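Local structure of uncharacterized protein (2RFR) at residues T6-A9 with A10-R13; Y50-V53 with G54-T57. The protein is of unknown function but adopts the NTF2-like, cystatin-like fold of the SnoaL-like family and probably offers a pocket for a small ligand. All blocks are in the same frame, centred on the assembly; numbering follows the deposited sequence.

Interaction 1: residues T6-A9 with A10-R13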
loop_
_atom_site.group_PDB
_atom_site.type_symbol
_atom_site.label_atom_id
_atom_site.label_comp_id
_atom_site.label_asym_id
_atom_site.label_seq_id
_atom_site.Cartn_x
_atom_site.Cartn_y
_atom_site.Cartn_z
ATOM N N THR A 6 1.623 32.213 -0.321
ATOM C CA THR A 6 1.987 31.677 -1.624
ATOM C C THR A 6 2.781 30.379 -1.489
ATOM O O THR A 6 2.558 29.431 -2.251
ATOM C CB THR A 6 2.799 32.737 -2.377
ATOM O OG1 THR A 6 1.981 33.894 -2.596
ATOM C CG2 THR A 6 3.301 32.218 -3.708
ATOM N N ASN A 7 3.659 30.322 -0.503
ATOM C CA ASN A 7 4.470 29.130 -0.225
ATOM C C ASN A 7 3.578 27.997 0.226
ATOM O O ASN A 7 3.742 26.856 -0.228
ATOM C CB ASN A 7 5.505 29.458 0.873
ATOM C CG ASN A 7 6.340 28.264 1.339
ATOM O OD1 ASN A 7 6.265 27.792 2.524
ATOM N ND2 ASN A 7 7.142 27.738 0.408
ATOM N N LEU A 8 2.611 28.246 1.102
ATOM C CA LEU A 8 1.716 27.185 1.542
ATOM C C LEU A 8 0.922 26.673 0.366
ATOM O O LEU A 8 0.720 25.454 0.273
ATOM C CB LEU A 8 0.773 27.665 2.662
ATOM C CG LEU A 8 1.417 28.090 3.989
ATOM C CD1 LEU A 8 0.284 28.238 5.040
ATOM C CD2 LEU A 8 2.505 27.129 4.454
ATOM N N ALA A 9 0.448 27.542 -0.499
ATOM C CA ALA A 9 -0.328 27.093 -1.636
ATOM C C ALA A 9 0.496 26.171 -2.547
ATOM O O ALA A 9 -0.017 25.134 -3.030
ATOM C CB ALA A 9 -0.906 28.298 -2.443
ATOM N N ALA A 10 1.773 26.497 -2.784
ATOM C CA ALA A 10 2.628 25.687 -3.633
ATOM C C ALA A 10 2.870 24.321 -2.984
ATOM O O ALA A 10 2.825 23.276 -3.642
ATOM C CB ALA A 10 3.964 26.379 -3.864
ATOM N N ARG A 11 3.158 24.321 -1.684
ATOM C CA ARG A 11 3.419 23.085 -0.973
ATOM C C ARG A 11 2.165 22.209 -0.913
ATOM O O ARG A 11 2.252 20.982 -1.070
ATOM C CB ARG A 11 3.897 23.431 0.442
ATOM C CG ARG A 11 5.335 23.913 0.464
ATOM C CD ARG A 11 5.689 24.635 1.696
ATOM N NE ARG A 11 5.509 23.835 2.893
ATOM C CZ ARG A 11 5.516 24.316 4.124
ATOM N NH1 ARG A 11 5.717 25.610 4.313
ATOM N NH2 ARG A 11 5.313 23.491 5.154
ATOM N N LEU A 12 1.001 22.808 -0.707
ATOM C CA LEU A 12 -0.252 22.072 -0.705
ATOM C C LEU A 12 -0.512 21.466 -2.076
ATOM O O LEU A 12 -0.938 20.308 -2.196
ATOM C CB LEU A 12 -1.393 22.982 -0.287
ATOM C CG LEU A 12 -2.770 22.390 -0.239
ATOM C CD1 LEU A 12 -2.767 21.191 0.716
ATOM C CD2 LEU A 12 -3.766 23.477 0.200
ATOM N N ARG A 13 -0.283 22.208 -3.143
ATOM C CA ARG A 13 -0.485 21.692 -4.479
ATOM C C ARG A 13 0.349 20.454 -4.744
ATOM O O ARG A 13 -0.114 19.527 -5.377
ATOM C CB ARG A 13 -0.210 22.791 -5.492
ATOM C CG ARG A 13 -0.617 22.388 -6.935
ATOM C CD ARG A 13 -0.467 23.561 -7.856
ATOM N NE ARG A 13 -1.023 23.415 -9.211
ATOM C CZ ARG A 13 -0.294 23.338 -10.295
ATOM N NH1 ARG A 13 1.023 23.208 -10.209
ATOM N NH2 ARG A 13 -0.904 23.360 -11.481
#

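Interaction 2: residues Y50-V53 with G54-T57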
loop_
_atom_site.group_PDB
_atom_site.type_symbol
_atom_site.label_atom_id
_atom_site.label_comp_id
_atom_site.label_asym_id
_atom_site.label_seq_id
_atom_site.Cartn_x
_atom_site.Cartn_y
_atom_site.Cartn_z
ATOM N N TYR A 50 -0.070 1.077 -22.444
ATOM C CA TYR A 50 0.214 0.075 -21.435
ATOM C C TYR A 50 1.009 -1.031 -22.119
ATOM O O TYR A 50 0.486 -1.744 -22.993
ATOM C CB TYR A 50 -1.084 -0.446 -20.835
ATOM C CG TYR A 50 -0.940 -1.398 -19.648
ATOM C CD1 TYR A 50 0.285 -1.760 -19.064
ATOM C CD2 TYR A 50 -2.109 -1.842 -18.995
ATOM C CE1 TYR A 50 0.347 -2.673 -17.995
ATOM C CE2 TYR A 50 -2.034 -2.736 -17.926
ATOM C CZ TYR A 50 -0.798 -3.126 -17.418
ATOM O OH TYR A 50 -0.674 -4.017 -16.354
ATOM N N ALA A 51 2.281 -1.132 -21.744
ATOM C CA ALA A 51 3.265 -2.053 -22.300
ATOM C C ALA A 51 3.654 -3.092 -21.275
ATOM O O ALA A 51 3.895 -2.766 -20.113
ATOM C CB ALA A 51 4.485 -1.276 -22.794
ATOM N N VAL A 52 3.701 -4.330 -21.709
ATOM C CA VAL A 52 4.112 -5.469 -20.889
ATOM C C VAL A 52 5.099 -6.246 -21.750
ATOM O O VAL A 52 4.814 -6.550 -22.884
ATOM C CB VAL A 52 2.921 -6.351 -20.413
ATOM C CG1 VAL A 52 3.460 -7.472 -19.525
ATOM C CG2 VAL A 52 1.871 -5.511 -19.676
ATOM N N VAL A 53 6.260 -6.606 -21.164
ATOM C CA VAL A 53 7.260 -7.342 -21.916
ATOM C C VAL A 53 6.630 -8.573 -22.544
ATOM O O VAL A 53 5.983 -9.371 -21.886
ATOM C CB VAL A 53 8.482 -7.679 -21.071
ATOM C CG1 VAL A 53 9.465 -8.569 -21.871
ATOM C CG2 VAL A 53 9.196 -6.412 -20.625
ATOM N N GLY A 54 6.844 -8.770 -23.823
ATOM C CA GLY A 54 6.338 -9.957 -24.504
ATOM C C GLY A 54 4.878 -9.888 -24.885
ATOM O O GLY A 54 4.326 -10.907 -25.276
ATOM N N PHE A 55 4.259 -8.722 -24.795
ATOM C CA PHE A 55 2.882 -8.515 -25.218
ATOM C C PHE A 55 2.829 -7.402 -26.196
ATOM O O PHE A 55 3.673 -6.507 -26.208
ATOM C CB PHE A 55 1.961 -8.138 -24.034
ATOM C CG PHE A 55 1.708 -9.246 -23.069
ATOM C CD1 PHE A 55 2.654 -9.657 -22.163
ATOM C CD2 PHE A 55 0.519 -9.910 -23.086
ATOM C CE1 PHE A 55 2.428 -10.692 -21.267
ATOM C CE2 PHE A 55 0.297 -10.983 -22.187
ATOM C CZ PHE A 55 1.235 -11.347 -21.290
ATOM N N ALA A 56 1.814 -7.404 -27.040
ATOM C CA ALA A 56 1.512 -6.222 -27.834
ATOM C C ALA A 56 1.221 -5.066 -26.903
ATOM O O ALA A 56 0.516 -5.220 -25.954
ATOM C CB ALA A 56 0.258 -6.524 -28.711
ATOM N N THR A 57 1.715 -3.892 -27.220
ATOM C CA THR A 57 1.385 -2.705 -26.436
ATOM C C THR A 57 -0.007 -2.260 -26.727
ATOM O O THR A 57 -0.430 -2.217 -27.914
ATOM C CB THR A 57 2.339 -1.600 -26.751
ATOM O OG1 THR A 57 3.655 -2.072 -26.431
ATOM C CG2 THR A 57 2.022 -0.317 -26.041
HETATM O O HOH W 1 0.818 -4.616 -23.142
HETATM O O HOH W 2 4.185 -4.150 -24.717
#

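Interaction 1: residues T6-A9 with A10-R13
The first turns of the long N-terminal helix 5-33 are tied on one flank by an i to i+4 side-chain bond, in which Asn7 meets Arg11. Beneath it runs the regular alpha-helical ladder: Ala10, Arg11, Leu12 and Arg13 give their backbone N-H groups to the carbonyls of Thr6, Asn7, Leu8 and Ala9, Leu12 N lying 2.8 Å from Leu8 O. Along this flank, Arg11 NH1 donates to Asn7 OD1 over 2.9 Å, at an N-H...O angle of 160°. The acceptor sits at the guanidinium edge and in its plane, although the amide plane is turned 50° from it. Arg11 CD lies 3.3 Å from Asn7 OD1, and from there the turn at chi3 (59°) swings the guanidinium so that NH1 can reach the same oxygen. Leu8, three residues before Arg11, brings its methyl CD2 obliquely to Arg11 NH1 at 3.6 Å, a van der Waals contact beside the charged group. Asn7 OD1 also accepts from the backbone N of Asp3, while Asp3 OD1 forms a salt bridge with Arg11 NH1. Arg11 NH2 pairs with Glu16 of the second subunit, and Leu8 packs on Leu8 of the third. Gripped by an amide oxygen and by carboxylates from two chains, the guanidinium is held against rotation, and its positive charge is probably well balanced where the helices of the three subunits meet.

Interaction 2: residues Y50-V53 with G54-T57
The chain reverses through a type II beta turn from Val52 to Phe55, closed by Phe55 N donating to Val52 O over 2.9 Å, at the point where strand 48-52 leaves the curved sheet of the NTF2-like fold. Gly54 takes the third position with a positive phi of 80°, where a CB would run into the carbonyl oxygen of Val53. Beyond the turn the two arms are bridged largely by water. One water donates to both Tyr50 O and Ala56 O; a second accepts from Val52 N and donates to Phe55 O, and lies 2.7 Å from Thr57 OG1. On one side of the loop Val52 and Phe55 lie alongside each other and point the same way. Val52 CG1, set anti to the backbone N (chi1 -178°), touches Phe55 CD1 at 3.5 Å, approaching the ring obliquely, whereas Val53 O comes to the ring edge, 3.4 Å from the same CD1. Arg117 of strand 112-128 touches both side chains. Thr57 uses its two branches differently: OG1 reaches the second water and Ala51 CB, while CG2 turns to Tyr50. A valine in place of Thr57 would probably leave that water without its hydroxyl partner and weaken the tie between the arms. The backbone of Tyr50 bonds to Ala58, so the hairpin continues into strand 58-59, and Thr57 CG2 rests 3.7 Å from Tyr50 O.

Interactions 1 and 2 lie on opposite sides of the chain's centre, their own centres 38 Å apart and their nearest atoms about 25 Å apart, so neither touches the other. They follow in series along the chain: residues 6-13 belong to the start of helix 5-33, and residues 50-57 come later, where strand 48-52 turns toward strand 58-59 at one margin of the mixed sheet. One local contact thus lies at the subunit interface and the other at the surface of the sheet's margin. Interaction 1 sits far out on a helix that meets both other subunits of the assembly, whereas interaction 2 shapes a surface loop that no other chain of the assembly touches.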